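Local coordinates for protein succinate-semialdehyde dehydrogenase (Synechococcus sp., PDB 4ITA) that probably catalyses the NADP+-dependent oxidation of succinic semialdehyde to succinate and can hold its cofactor covalently, at residues 9-14 and 303-308; 130-135 and 260-265; 204-209 and 229-234. All blocks are in the same frame, centred on the assembly; numbering follows the deposited sequence.

Contact 1 (9-14 and 303-308); sequences NPTTGE and IGPLAT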
loop_
_atom_site.group_PDB
_atom_site.type_symbol
_atom_site.label_atom_id
_atom_site.label_comp_id
_atom_site.label_asym_id
_atom_site.label_seq_id
_atom_site.Cartn_x
_atom_site.Cartn_y
_atom_site.Cartn_z
ATOM N N ASN A 9 -16.083 -19.331 27.064
ATOM C CA ASN A 9 -15.072 -20.384 27.095
ATOM C C ASN A 9 -15.434 -21.506 26.122
ATOM O O ASN A 9 -16.428 -22.197 26.322
ATOM C CB ASN A 9 -14.951 -20.928 28.521
ATOM C CG ASN A 9 -13.752 -21.835 28.710
ATOM O OD1 ASN A 9 -13.329 -22.533 27.789
ATOM N ND2 ASN A 9 -13.200 -21.839 29.917
ATOM N N PRO A 10 -14.626 -21.701 25.064
ATOM C CA PRO A 10 -14.989 -22.693 24.043
ATOM C C PRO A 10 -14.827 -24.141 24.499
ATOM O O PRO A 10 -15.329 -25.035 23.821
ATOM C CB PRO A 10 -14.016 -22.384 22.899
ATOM C CG PRO A 10 -12.810 -21.830 23.586
ATOM C CD PRO A 10 -13.369 -21.003 24.730
ATOM N N THR A 11 -14.147 -24.370 25.617
ATOM C CA THR A 11 -14.014 -25.719 26.160
ATOM C C THR A 11 -15.306 -26.168 26.848
ATOM O O THR A 11 -15.651 -27.354 26.825
ATOM C CB THR A 11 -12.802 -25.811 27.111
ATOM O OG1 THR A 11 -11.613 -25.516 26.371
ATOM C CG2 THR A 11 -12.667 -27.206 27.722
ATOM N N THR A 12 -16.038 -25.219 27.424
ATOM C CA THR A 12 -17.248 -25.537 28.173
ATOM C C THR A 12 -18.513 -24.964 27.542
ATOM O O THR A 12 -19.620 -25.438 27.817
ATOM C CB THR A 12 -17.155 -25.014 29.609
ATOM O OG1 THR A 12 -17.002 -23.588 29.581
ATOM C CG2 THR A 12 -15.982 -25.637 30.338
ATOM N N GLY A 13 -18.359 -23.938 26.712
ATOM C CA GLY A 13 -19.506 -23.237 26.157
ATOM C C GLY A 13 -20.078 -22.197 27.109
ATOM O O GLY A 13 -21.069 -21.535 26.794
ATOM N N GLU A 14 -19.453 -22.045 28.273
ATOM C CA GLU A 14 -19.940 -21.116 29.290
ATOM C C GLU A 14 -19.621 -19.652 28.986
ATOM O O GLU A 14 -18.485 -19.301 28.682
ATOM C CB GLU A 14 -19.372 -21.474 30.663
ATOM C CG GLU A 14 -19.623 -20.404 31.722
ATOM C CD GLU A 14 -19.185 -20.826 33.109
ATOM O OE1 GLU A 14 -19.670 -20.225 34.092
ATOM O OE2 GLU A 14 -18.360 -21.756 33.221
ATOM N N ILE A 303 -5.005 -31.014 20.747
ATOM C CA ILE A 303 -6.132 -30.373 20.090
ATOM C C ILE A 303 -7.177 -29.946 21.122
ATOM O O ILE A 303 -7.801 -30.795 21.760
ATOM C CB ILE A 303 -6.830 -31.344 19.096
ATOM C CG1 ILE A 303 -5.826 -31.970 18.120
ATOM C CG2 ILE A 303 -7.966 -30.644 18.358
ATOM C CD1 ILE A 303 -5.171 -30.982 17.181
ATOM N N GLY A 304 -7.346 -28.638 21.300
ATOM C CA GLY A 304 -8.459 -28.109 22.074
ATOM C C GLY A 304 -9.675 -27.898 21.186
ATOM O O GLY A 304 -9.688 -28.314 20.029
ATOM N N PRO A 305 -10.706 -27.232 21.716
ATOM C CA PRO A 305 -11.903 -26.950 20.924
ATOM C C PRO A 305 -11.616 -25.861 19.895
ATOM O O PRO A 305 -10.684 -25.076 20.082
ATOM C CB PRO A 305 -12.883 -26.405 21.971
ATOM C CG PRO A 305 -11.979 -25.708 22.963
ATOM C CD PRO A 305 -10.742 -26.573 23.036
ATOM N N LEU A 306 -12.405 -25.810 18.830
ATOM C CA LEU A 306 -12.400 -24.648 17.952
ATOM C C LEU A 306 -12.893 -23.437 18.740
ATOM O O LEU A 306 -13.556 -23.584 19.769
ATOM C CB LEU A 306 -13.282 -24.899 16.732
ATOM C CG LEU A 306 -12.855 -26.103 15.891
ATOM C CD1 LEU A 306 -13.824 -26.294 14.741
ATOM C CD2 LEU A 306 -11.426 -25.931 15.375
ATOM N N ALA A 307 -12.593 -22.239 18.263
ATOM C CA ALA A 307 -12.786 -21.061 19.107
ATOM C C ALA A 307 -14.239 -20.669 19.319
ATOM O O ALA A 307 -14.573 -20.084 20.347
ATOM C CB ALA A 307 -12.018 -19.889 18.569
ATOM N N THR A 308 -15.096 -20.938 18.338
ATOM C CA THR A 308 -16.484 -20.480 18.407
ATOM C C THR A 308 -17.444 -21.518 17.850
ATOM O O THR A 308 -17.052 -22.394 17.079
ATOM C CB THR A 308 -16.720 -19.167 17.611
ATOM O OG1 THR A 308 -16.737 -19.450 16.209
ATOM C CG2 THR A 308 -15.655 -18.105 17.914
#

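Contact 2 (130-135 and 260-265); sequences MPWNFP and NGQSCI. With NDP (NADPH dihydro-nicotinamide-adenine-dinucleotide phosphate), chain C.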
loop_
_atom_site.group_PDB
_atom_site.type_symbol
_atom_site.label_atom_id
_atom_site.label_comp_id
_atom_site.label_asym_id
_atom_site.label_seq_id
_atom_site.Cartn_x
_atom_site.Cartn_y
_atom_site.Cartn_z
ATOM N N MET A 130 -8.045 -6.870 14.353
ATOM C CA MET A 130 -7.318 -8.121 14.582
ATOM C C MET A 130 -8.244 -9.300 14.879
ATOM O O MET A 130 -9.365 -9.112 15.337
ATOM C CB MET A 130 -6.309 -7.937 15.721
ATOM C CG MET A 130 -5.153 -6.998 15.356
ATOM S SD MET A 130 -3.963 -7.646 14.129
ATOM C CE MET A 130 -3.778 -6.234 13.037
ATOM N N PRO A 131 -7.775 -10.530 14.613
ATOM C CA PRO A 131 -8.596 -11.729 14.803
ATOM C C PRO A 131 -8.294 -12.486 16.100
ATOM O O PRO A 131 -7.266 -12.256 16.744
ATOM C CB PRO A 131 -8.197 -12.588 13.607
ATOM C CG PRO A 131 -6.741 -12.327 13.498
ATOM C CD PRO A 131 -6.555 -10.842 13.841
ATOM N N TRP A 132 -9.179 -13.411 16.467
ATOM C CA TRP A 132 -9.013 -14.139 17.714
ATOM C C TRP A 132 -7.956 -15.243 17.661
ATOM O O TRP A 132 -7.599 -15.772 18.701
ATOM C CB TRP A 132 -10.353 -14.714 18.210
ATOM C CG TRP A 132 -11.113 -15.476 17.158
ATOM C CD1 TRP A 132 -12.223 -15.046 16.488
ATOM C CD2 TRP A 132 -10.822 -16.790 16.647
ATOM N NE1 TRP A 132 -12.642 -16.003 15.602
ATOM C CE2 TRP A 132 -11.798 -17.078 15.673
ATOM C CE3 TRP A 132 -9.844 -17.747 16.926
ATOM C CZ2 TRP A 132 -11.815 -18.285 14.966
ATOM C CZ3 TRP A 132 -9.855 -18.945 16.208
ATOM C CH2 TRP A 132 -10.836 -19.200 15.245
ATOM N N ASN A 133 -7.457 -15.613 16.481
ATOM C CA ASN A 133 -6.658 -16.845 16.420
ATOM C C ASN A 133 -5.267 -16.766 17.041
ATOM O O ASN A 133 -4.783 -17.749 17.600
ATOM C CB ASN A 133 -6.648 -17.478 15.019
ATOM C CG ASN A 133 -5.847 -16.694 14.014
ATOM O OD1 ASN A 133 -5.733 -15.468 14.092
ATOM N ND2 ASN A 133 -5.280 -17.405 13.045
ATOM N N PHE A 134 -4.636 -15.598 16.961
ATOM C CA PHE A 134 -3.380 -15.356 17.668
ATOM C C PHE A 134 -3.563 -14.019 18.356
ATOM O O PHE A 134 -3.065 -12.992 17.890
ATOM C CB PHE A 134 -2.180 -15.337 16.714
ATOM C CG PHE A 134 -1.883 -16.675 16.090
ATOM C CD1 PHE A 134 -2.371 -16.994 14.832
ATOM C CD2 PHE A 134 -1.118 -17.612 16.764
ATOM C CE1 PHE A 134 -2.096 -18.233 14.253
ATOM C CE2 PHE A 134 -0.839 -18.855 16.191
ATOM C CZ PHE A 134 -1.333 -19.160 14.936
ATOM N N PRO A 135 -4.311 -14.024 19.465
ATOM C CA PRO A 135 -4.837 -12.776 20.025
ATOM C C PRO A 135 -3.785 -11.868 20.655
ATOM O O PRO A 135 -4.070 -10.687 20.851
ATOM C CB PRO A 135 -5.854 -13.261 21.064
ATOM C CG PRO A 135 -5.330 -14.604 21.492
ATOM C CD PRO A 135 -4.703 -15.206 20.258
ATOM N N ASN A 260 -5.182 -25.630 16.889
ATOM C CA ASN A 260 -6.419 -26.353 16.572
ATOM C C ASN A 260 -6.829 -26.189 15.108
ATOM O O ASN A 260 -8.014 -26.183 14.770
ATOM C CB ASN A 260 -7.545 -25.948 17.535
ATOM C CG ASN A 260 -7.121 -26.051 18.990
ATOM O OD1 ASN A 260 -6.320 -26.915 19.346
ATOM N ND2 ASN A 260 -7.636 -25.161 19.833
ATOM N N GLY A 261 -5.820 -26.053 14.255
ATOM C CA GLY A 261 -6.015 -25.886 12.829
ATOM C C GLY A 261 -6.268 -24.460 12.386
ATOM O O GLY A 261 -6.290 -24.182 11.190
ATOM N N GLN A 262 -6.466 -23.555 13.344
ATOM C CA GLN A 262 -6.916 -22.198 13.036
ATOM C C GLN A 262 -5.758 -21.247 12.781
ATOM O O GLN A 262 -5.506 -20.305 13.540
ATOM C CB GLN A 262 -7.821 -21.688 14.157
ATOM C CG GLN A 262 -9.035 -22.593 14.373
ATOM C CD GLN A 262 -9.639 -22.473 15.754
ATOM O OE1 GLN A 262 -10.859 -22.357 15.900
ATOM N NE2 GLN A 262 -8.790 -22.510 16.782
ATOM N N SER A 263 -5.031 -21.509 11.702
ATOM C CA SER A 263 -3.939 -20.637 11.306
ATOM C C SER A 263 -4.017 -20.337 9.835
ATOM O O SER A 263 -4.299 -21.213 9.012
ATOM C CB SER A 263 -2.585 -21.259 11.605
ATOM O OG SER A 263 -1.564 -20.404 11.105
ATOM N N CYS A 264 -3.740 -19.092 9.494
ATOM C CA CYS A 264 -3.697 -18.665 8.112
ATOM C C CYS A 264 -2.639 -19.409 7.290
ATOM O O CYS A 264 -2.804 -19.575 6.085
ATOM C CB CYS A 264 -3.444 -17.158 8.060
ATOM S SG CYS A 264 -1.963 -16.621 8.965
ATOM N N ILE A 265 -1.559 -19.830 7.948
ATOM C CA ILE A 265 -0.465 -20.545 7.288
ATOM C C ILE A 265 -0.404 -22.010 7.713
ATOM O O ILE A 265 0.650 -22.645 7.627
ATOM C CB ILE A 265 0.922 -19.880 7.525
ATOM C CG1 ILE A 265 1.150 -19.612 9.017
ATOM C CG2 ILE A 265 1.062 -18.593 6.709
ATOM C CD1 ILE A 265 2.560 -19.132 9.372
HETATM P PA NDP C . -13.139 -12.249 10.797
HETATM O O1A NDP C . -12.739 -11.546 9.531
HETATM O O2A NDP C . -14.563 -12.689 10.990
HETATM O O5B NDP C . -12.765 -11.306 12.034
HETATM C C5B NDP C . -11.481 -10.682 12.157
HETATM C C4B NDP C . -11.617 -9.279 12.745
HETATM O O4B NDP C . -12.340 -8.460 11.822
HETATM C C3B NDP C . -12.423 -9.236 14.037
HETATM O O3B NDP C . -11.935 -8.158 14.847
HETATM C C2B NDP C . -13.821 -8.904 13.550
HETATM O O2B NDP C . -14.634 -8.277 14.532
HETATM C C1B NDP C . -13.483 -7.906 12.477
HETATM N N9A NDP C . -14.504 -7.737 11.433
HETATM C C8A NDP C . -15.292 -8.675 10.870
HETATM N N7A NDP C . -16.073 -8.115 9.915
HETATM C C5A NDP C . -15.762 -6.810 9.853
HETATM C C6A NDP C . -16.196 -5.639 9.076
HETATM N N6A NDP C . -17.149 -5.771 8.132
HETATM N N1A NDP C . -15.605 -4.459 9.346
HETATM C C2A NDP C . -14.653 -4.319 10.277
HETATM N N3A NDP C . -14.211 -5.338 11.029
HETATM C C4A NDP C . -14.725 -6.572 10.853
HETATM O O3 NDP C . -12.080 -13.479 10.897
HETATM P PN NDP C . -12.177 -14.992 11.481
HETATM O O1N NDP C . -13.494 -15.645 11.128
HETATM O O2N NDP C . -11.702 -14.948 12.908
HETATM O O5D NDP C . -11.038 -15.717 10.603
HETATM C C5D NDP C . -9.672 -15.356 10.754
HETATM C C4D NDP C . -9.056 -15.109 9.388
HETATM O O4D NDP C . -7.835 -14.369 9.534
HETATM C C3D NDP C . -8.685 -16.388 8.664
HETATM O O3D NDP C . -9.042 -16.293 7.281
HETATM C C2D NDP C . -7.185 -16.436 8.882
HETATM O O2D NDP C . -6.559 -17.252 7.892
HETATM C C1D NDP C . -6.807 -14.975 8.746
HETATM N N1N NDP C . -5.474 -14.744 9.320
HETATM C C2N NDP C . -4.559 -14.030 8.642
HETATM C C3N NDP C . -3.203 -14.191 8.925
HETATM C C7N NDP C . -2.154 -13.389 8.212
HETATM O O7N NDP C . -1.259 -12.876 8.881
HETATM N N7N NDP C . -2.207 -13.257 6.890
HETATM C C4N NDP C . -2.738 -15.192 9.955
HETATM C C5N NDP C . -3.823 -15.477 10.887
HETATM C C6N NDP C . -5.148 -15.242 10.530
HETATM P P2B NDP C . -15.757 -9.092 15.342
HETATM O O1X NDP C . -16.344 -8.026 16.221
HETATM O O2X NDP C . -16.735 -9.618 14.318
HETATM O O3X NDP C . -15.079 -10.177 16.123
#

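Contact 3 (204-209 and 229-234); sequences ATLTGS and LELGGS. With NDP (NADPH dihydro-nicotinamide-adenine-dinucleotide phosphate), chain C; EDO (1,2-ethanediol), chain M.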
loop_
_atom_site.group_PDB
_atom_site.type_symbol
_atom_site.label_atom_id
_atom_site.label_comp_id
_atom_site.label_asym_id
_atom_site.label_seq_id
_atom_site.Cartn_x
_atom_site.Cartn_y
_atom_site.Cartn_z
ATOM N N ALA A 204 -5.010 2.193 8.126
ATOM C CA ALA A 204 -5.656 1.047 8.757
ATOM C C ALA A 204 -5.045 -0.263 8.300
ATOM O O ALA A 204 -4.675 -0.429 7.135
ATOM C CB ALA A 204 -7.145 1.058 8.488
ATOM N N THR A 205 -4.948 -1.198 9.234
ATOM C CA THR A 205 -4.433 -2.525 8.959
ATOM C C THR A 205 -5.427 -3.559 9.485
ATOM O O THR A 205 -6.042 -3.374 10.547
ATOM C CB THR A 205 -3.022 -2.698 9.568
ATOM O OG1 THR A 205 -2.444 -3.925 9.117
ATOM C CG2 THR A 205 -3.048 -2.661 11.086
ATOM N N LEU A 206 -5.624 -4.629 8.724
ATOM C CA LEU A 206 -6.525 -5.688 9.160
ATOM C C LEU A 206 -5.916 -7.048 8.904
ATOM O O LEU A 206 -5.380 -7.311 7.820
ATOM C CB LEU A 206 -7.886 -5.582 8.459
ATOM C CG LEU A 206 -8.958 -6.600 8.864
ATOM C CD1 LEU A 206 -10.355 -5.988 8.810
ATOM C CD2 LEU A 206 -8.934 -7.858 7.974
ATOM N N THR A 207 -6.005 -7.903 9.917
ATOM C CA THR A 207 -5.730 -9.325 9.788
ATOM C C THR A 207 -7.050 -10.040 10.053
ATOM O O THR A 207 -7.711 -9.792 11.065
ATOM C CB THR A 207 -4.647 -9.763 10.787
ATOM O OG1 THR A 207 -3.442 -9.038 10.508
ATOM C CG2 THR A 207 -4.379 -11.258 10.672
ATOM N N GLY A 208 -7.466 -10.897 9.131
ATOM C CA GLY A 208 -8.788 -11.486 9.222
ATOM C C GLY A 208 -9.245 -12.129 7.932
ATOM O O GLY A 208 -8.432 -12.475 7.079
ATOM N N SER A 209 -10.554 -12.289 7.803
ATOM C CA SER A 209 -11.143 -12.926 6.634
ATOM C C SER A 209 -11.359 -11.920 5.511
ATOM O O SER A 209 -11.323 -10.701 5.720
ATOM C CB SER A 209 -12.484 -13.546 7.008
ATOM O OG SER A 209 -13.452 -12.524 7.183
ATOM N N LEU A 229 -3.471 -5.585 4.302
ATOM C CA LEU A 229 -4.395 -6.687 4.565
ATOM C C LEU A 229 -3.658 -8.011 4.648
ATOM O O LEU A 229 -2.961 -8.399 3.712
ATOM C CB LEU A 229 -5.469 -6.781 3.477
ATOM C CG LEU A 229 -6.435 -5.611 3.316
ATOM C CD1 LEU A 229 -7.481 -5.963 2.268
ATOM C CD2 LEU A 229 -7.119 -5.281 4.631
ATOM N N GLU A 230 -3.826 -8.692 5.776
ATOM C CA GLU A 230 -3.282 -10.019 6.007
ATOM C C GLU A 230 -4.471 -10.961 6.138
ATOM O O GLU A 230 -5.103 -11.032 7.189
ATOM C CB GLU A 230 -2.446 -10.023 7.293
ATOM C CG GLU A 230 -1.175 -9.157 7.249
ATOM C CD GLU A 230 0.039 -9.877 6.679
ATOM O OE1 GLU A 230 -0.064 -11.076 6.340
ATOM O OE2 GLU A 230 1.110 -9.234 6.573
ATOM N N LEU A 231 -4.797 -11.670 5.065
ATOM C CA LEU A 231 -6.006 -12.482 5.055
ATOM C C LEU A 231 -5.685 -13.972 5.079
ATOM O O LEU A 231 -4.549 -14.362 5.366
ATOM C CB LEU A 231 -6.922 -12.101 3.883
ATOM C CG LEU A 231 -7.150 -10.588 3.738
ATOM C CD1 LEU A 231 -8.030 -10.314 2.531
ATOM C CD2 LEU A 231 -7.752 -9.942 5.014
ATOM N N GLY A 232 -6.683 -14.799 4.801
ATOM C CA GLY A 232 -6.519 -16.234 4.944
ATOM C C GLY A 232 -5.772 -16.906 3.814
ATOM O O GLY A 232 -5.384 -16.275 2.828
ATOM N N GLY A 233 -5.567 -18.208 3.959
ATOM C CA GLY A 233 -4.900 -18.968 2.919
ATOM C C GLY A 233 -5.409 -20.390 2.834
ATOM O O GLY A 233 -6.153 -20.860 3.690
ATOM N N SER A 234 -5.011 -21.083 1.777
ATOM C CA SER A 234 -5.200 -22.526 1.702
ATOM C C SER A 234 -3.868 -23.095 1.245
ATOM O O SER A 234 -3.725 -23.608 0.126
ATOM C CB SER A 234 -6.337 -22.885 0.743
ATOM O OG SER A 234 -6.560 -24.289 0.766
HETATM P PA NDP C . -13.139 -12.249 10.797
HETATM O O1A NDP C . -12.739 -11.546 9.531
HETATM O O2A NDP C . -14.563 -12.689 10.990
HETATM O O5B NDP C . -12.765 -11.306 12.034
HETATM C C5B NDP C . -11.481 -10.682 12.157
HETATM C C4B NDP C . -11.617 -9.279 12.745
HETATM O O4B NDP C . -12.340 -8.460 11.822
HETATM C C3B NDP C . -12.423 -9.236 14.037
HETATM O O3B NDP C . -11.935 -8.158 14.847
HETATM C C2B NDP C . -13.821 -8.904 13.550
HETATM O O2B NDP C . -14.634 -8.277 14.532
HETATM C C1B NDP C . -13.483 -7.906 12.477
HETATM N N9A NDP C . -14.504 -7.737 11.433
HETATM C C8A NDP C . -15.292 -8.675 10.870
HETATM N N7A NDP C . -16.073 -8.115 9.915
HETATM C C5A NDP C . -15.762 -6.810 9.853
HETATM C C6A NDP C . -16.196 -5.639 9.076
HETATM N N6A NDP C . -17.149 -5.771 8.132
HETATM N N1A NDP C . -15.605 -4.459 9.346
HETATM C C2A NDP C . -14.653 -4.319 10.277
HETATM N N3A NDP C . -14.211 -5.338 11.029
HETATM C C4A NDP C . -14.725 -6.572 10.853
HETATM O O3 NDP C . -12.080 -13.479 10.897
HETATM P PN NDP C . -12.177 -14.992 11.481
HETATM O O1N NDP C . -13.494 -15.645 11.128
HETATM O O2N NDP C . -11.702 -14.948 12.908
HETATM O O5D NDP C . -11.038 -15.717 10.603
HETATM C C5D NDP C . -9.672 -15.356 10.754
HETATM C C4D NDP C . -9.056 -15.109 9.388
HETATM O O4D NDP C . -7.835 -14.369 9.534
HETATM C C3D NDP C . -8.685 -16.388 8.664
HETATM O O3D NDP C . -9.042 -16.293 7.281
HETATM C C2D NDP C . -7.185 -16.436 8.882
HETATM O O2D NDP C . -6.559 -17.252 7.892
HETATM C C1D NDP C . -6.807 -14.975 8.746
HETATM N N1N NDP C . -5.474 -14.744 9.320
HETATM C C2N NDP C . -4.559 -14.030 8.642
HETATM C C3N NDP C . -3.203 -14.191 8.925
HETATM C C7N NDP C . -2.154 -13.389 8.212
HETATM O O7N NDP C . -1.259 -12.876 8.881
HETATM N N7N NDP C . -2.207 -13.257 6.890
HETATM C C4N NDP C . -2.738 -15.192 9.955
HETATM C C5N NDP C . -3.823 -15.477 10.887
HETATM C C6N NDP C . -5.148 -15.242 10.530
HETATM P P2B NDP C . -15.757 -9.092 15.342
HETATM O O1X NDP C . -16.344 -8.026 16.221
HETATM O O2X NDP C . -16.735 -9.618 14.318
HETATM O O3X NDP C . -15.079 -10.177 16.123
HETATM C C1 EDO M . -10.072 -16.124 3.990
HETATM O O1 EDO M . -9.592 -14.795 3.733
HETATM C C2 EDO M . -11.444 -16.286 3.345
HETATM O O2 EDO M . -12.378 -15.360 3.909
#

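Contact 1 (9-14 and 303-308)
P305 lays its ring against P10 and T11, and following that ring from CB onward traces most of the contact. P305 CB rests 3.4 Å from P10 O. P305 CG, the next atom, serves three neighbours: it lies 3.4 Å from T11 OG1, is close to P10 O, and makes the apolar contact of the pair with P10 CB at 3.9 Å. P305 CD closes the ring beside T11 OG1, 3.6 Å away. The two proline side chains cross obliquely. The hydroxyl of T11 reaches P305 because it stands opposite the carbonyl carbon and beside the backbone N (chi1 -62°), while its methyl group takes the position anti to that N.

P10 answers with its own CB, which sits 3.4 Å from L306 O and 3.5 Å from A307 O, so CB lies against the oxygens of two successive carbonyls. No hydrogen bond spans the two segments; compact, rigid prolines suit a place where shape does the work.

The turn carrying P10 is fixed from within. N9 OD1 accepts from T11 N at 3.0 Å, an Asx turn, and T12 OG1 accepts from E14 N in an ST turn. G13 adopts a positive phi of 82°, where a side chain would press on the preceding carbonyl.

Beyond the pair, Y341 makes backbone hydrogen bonds to both P10 and L306. The 9-14 turn joins the antiparallel strands 6-8 and 15-18, while 303-308 follows helix 274-289 and leads into helix 309-325, whose N-cap is T308 and against which L306 packs.

Contact 2 (130-135 and 260-265)
N133 ND2 donates to Q262 O at 3.0 Å, nearly straight at 163°. The acceptor lies almost in the N133 amide plane, the donor above the Q262 carbonyl plane. N133 CG stands between the backbone N and the carbonyl carbon (chi1 71°), which turns N133 ND2 toward Q262 O and to within 3.2 Å of NDP C5N. The W132 and Q262 side chains cross at about a right angle, the indole and amide planes 61° apart: Q262 CG lies at the edge of the W132 ring, in its plane, and W132 CH2 lies 3.2 Å from Q262 OE1. Glutamine suits the spot: its flat amide end and CG meet the indole, and OE1 also accepts from A307 N. F134 offers its edge to S263 OG, 3.9 Å from CE1.

C264 SG is covalently bonded to NDP C4N at 1.9 Å, consistent with an adduct that shields the thiol from oxidation; by family resemblance C264 is probably the nucleophile and N133 part of the oxyanion hole.

In the second shell, N259 ND2 bonds both N133 O and Q262 O. S263 OG accepts from I265 N in an ST turn. The loop from strand 115-129 to helix 137-149 meets the one that leaves helix 245-257.

Contact 3 (204-209 and 229-234)
E230 N gives L206 O a nearly linear bond of 2.9 Å (175°), and G208 N donates to E230 O at 3.1 Å; T207 CA adds a lesser CA-H...O contact to E230 O. These bonds link two parallel strands, L206 in register with L229 and T207 with E230. On the face of T207 and E230 the two side chains run side by side, T207 OG1 against E230 CB. On the L206 and L229 face, L206 CB meets L229 CD2. L206 CD2 meets L231 CD2 at 3.8 Å, the two side chains crossing at about a right angle, with L231 just past the end of its strand.

Just beyond the strands, S209 N and OG both donate to the phosphate oxygen NDP O1A, and G208 and G232 leave room for the cofactor, where a CB would crowd or strike it. Bent at chi2 (-87°), E230 brings OE1 to within 3.1 Å of NDP N7N, which also donates to L231 O. An alanine here takes away the carboxylate acceptor of N7N, and the nicotinamide amide, held then by L231 O, would probably be freer to turn.

I224 of the second subunit packs on L229 and L231. Strand 201-207, helix 210-222, with S209 at its N-cap position, and strand 227-230 form a Rossmann-type beta-alpha-beta unit.

How the contacts relate
From the N terminus, the turn at 9-14 comes first and waits almost 300 residues for its partner at 303-308, so contact 1 closes the longest loop. Contact 2 opens at 130-135 and closes at 260-265, wholly within that span. Contact 3, between 204-209 and 229-234, closes the shortest loop; it lies within contact 2, which lies within contact 1, and none cross. Spatially they form a chain: N260 OD1 probably accepts from G304 N, linking contacts 1 and 2, while P131 packs on T207 between contacts 2 and 3. Contacts 1 and 3 do not touch. Contacts 2 and 3 share the NADPH site; contact 1 ties the N-terminal hairpin to the approach to helix 309-325.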